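Local coordinates for protein pentafunctional AROM polypeptide (Schizosaccharomyces pombe, PDB 5SWV) that probably catalyses the dehydration of 3-dehydroquinate and the NADP-dependent reduction of 3-dehydroshikimate, two successive steps of the shikimate pathway, at residues 18-21 with 22-26. Sequence-based numbering, arbitrary orientation.
Sequences NYPR and IEDAL
R21 and E23 form a two-pronged salt bridge where the loop after strand 13-17 turns into the short, weakly bonded helix 22-25, part of the first beta-to-alpha connection of the type I dehydroquinase TIM barrel. The arginine offers its side: NE reaches E23 OE1 at 3.0 Å, and NH2 reaches E23 OE2, also at 3.0 Å. The grip is not coplanar, because the guanidinium and carboxylate planes stand 74° apart and both nitrogens meet the acid from above its plane. Bends at chi2 and chi3 of the arginine turn its NE and NH2 side toward the E23 carboxylate, and a bend at chi2 of E23 (90°) brings that carboxylate up to meet it. E23 OE1 also accepts a hydrogen bond from Q64 of helix 58-69, whose OE1 receives the backbone N-H of I22; one glutamine thus ties both the glutamate and the first turn to the neighbouring helix. R21 in turn touches F60 and Q64 of that helix. Two residues before R21, the Y19 ring lies against the backbone of D24 and A25, with A25 CA 3.6 Å above one face and D24 O over the same face, both offset toward the rim. A25 CB sits 3.5 Å from Y19 CD2, while D24 CB comes up to Y19 CD1. The D24 carboxylate, turned 71° from the ring, leans past P20 toward the arginine stem, its OD2 3.5 Å from R21 CB. Between backbones, D24 N gives R21 O a weak hydrogen bond of 3.1 Å.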
loop_
_atom_site.group_PDB
_atom_site.type_symbol
_atom_site.label_atom_id
_atom_site.label_comp_id
_atom_site.label_asym_id
_atom_site.label_seq_id
_atom_site.Cartn_x
_atom_site.Cartn_y
_atom_site.Cartn_z
ATOM N N ASN A 18 7.712 -5.033 -16.097
ATOM C CA ASN A 18 8.539 -5.295 -17.257
ATOM C C ASN A 18 7.988 -4.661 -18.523
ATOM O O ASN A 18 8.108 -5.219 -19.619
ATOM C CB ASN A 18 8.720 -6.803 -17.410
ATOM C CG ASN A 18 7.416 -7.541 -17.660
ATOM O OD1 ASN A 18 6.327 -7.032 -17.393
ATOM N ND2 ASN A 18 7.530 -8.760 -18.176
ATOM N N TYR A 19 7.394 -3.483 -18.368
ATOM C CA TYR A 19 7.090 -2.639 -19.510
ATOM C C TYR A 19 8.403 -2.116 -20.078
ATOM O O TYR A 19 9.382 -2.013 -19.349
ATOM C CB TYR A 19 6.262 -1.441 -19.085
ATOM C CG TYR A 19 4.820 -1.717 -18.745
ATOM C CD1 TYR A 19 3.865 -1.833 -19.753
ATOM C CD2 TYR A 19 4.388 -1.795 -17.418
ATOM C CE1 TYR A 19 2.529 -2.033 -19.452
ATOM C CE2 TYR A 19 3.051 -2.005 -17.110
ATOM C CZ TYR A 19 2.129 -2.119 -18.135
ATOM O OH TYR A 19 0.802 -2.330 -17.867
ATOM N N PRO A 20 8.426 -1.749 -21.361
ATOM C CA PRO A 20 9.575 -1.027 -21.902
ATOM C C PRO A 20 9.723 0.398 -21.403
ATOM O O PRO A 20 10.819 0.934 -21.482
ATOM C CB PRO A 20 9.307 -0.988 -23.407
ATOM C CG PRO A 20 8.102 -1.813 -23.644
ATOM C CD PRO A 20 7.366 -1.905 -22.363
ATOM N N ARG A 21 8.631 1.017 -20.950
ATOM C CA ARG A 21 8.634 2.398 -20.423
ATOM C C ARG A 21 7.713 2.537 -19.208
ATOM O O ARG A 21 6.612 1.989 -19.201
ATOM C CB ARG A 21 8.128 3.356 -21.498
ATOM C CG ARG A 21 8.971 3.452 -22.756
ATOM C CD ARG A 21 10.276 4.180 -22.469
ATOM N NE ARG A 21 10.053 5.602 -22.172
ATOM C CZ ARG A 21 10.126 6.605 -23.050
ATOM N NH1 ARG A 21 10.440 6.413 -24.338
ATOM N NH2 ARG A 21 9.886 7.832 -22.623
ATOM N N ILE A 22 8.140 3.284 -18.192
ATOM C CA ILE A 22 7.297 3.503 -17.015
ATOM C C ILE A 22 6.026 4.300 -17.387
ATOM O O ILE A 22 4.966 4.095 -16.781
ATOM C CB ILE A 22 8.088 4.125 -15.819
ATOM C CG1 ILE A 22 8.707 3.036 -14.943
ATOM C CG2 ILE A 22 7.197 4.934 -14.869
ATOM C CD1 ILE A 22 9.710 2.173 -15.638
ATOM N N GLU A 23 6.125 5.163 -18.398
ATOM C CA GLU A 23 4.956 5.890 -18.930
ATOM C C GLU A 23 3.817 4.937 -19.302
ATOM O O GLU A 23 2.647 5.259 -19.099
ATOM C CB GLU A 23 5.320 6.720 -20.169
ATOM C CG GLU A 23 6.204 7.934 -19.909
ATOM C CD GLU A 23 7.707 7.653 -19.992
ATOM O OE1 GLU A 23 8.152 6.479 -19.982
ATOM O OE2 GLU A 23 8.470 8.629 -20.067
ATOM N N ASP A 24 4.174 3.767 -19.845
ATOM C CA ASP A 24 3.207 2.738 -20.252
ATOM C C ASP A 24 2.506 2.115 -19.050
ATOM O O ASP A 24 1.394 1.624 -19.172
ATOM C CB ASP A 24 3.885 1.620 -21.071
ATOM C CG ASP A 24 4.631 2.138 -22.293
ATOM O OD1 ASP A 24 4.335 3.263 -22.751
ATOM O OD2 ASP A 24 5.516 1.411 -22.802
ATOM N N ALA A 25 3.178 2.100 -17.908
ATOM C CA ALA A 25 2.625 1.548 -16.682
ATOM C C ALA A 25 1.639 2.473 -15.983
ATOM O O ALA A 25 0.719 1.983 -15.320
ATOM C CB ALA A 25 3.751 1.206 -15.730
ATOM N N LEU A 26 1.830 3.789 -16.134
ATOM C CA LEU A 26 1.175 4.773 -15.271
ATOM C C LEU A 26 -0.349 4.757 -15.299
ATOM O O LEU A 26 -0.957 4.756 -14.244
ATOM C CB LEU A 26 1.665 6.192 -15.542
ATOM C CG LEU A 26 3.117 6.534 -15.207
ATOM C CD1 LEU A 26 3.351 8.020 -15.457
ATOM C CD2 LEU A 26 3.507 6.144 -13.782
#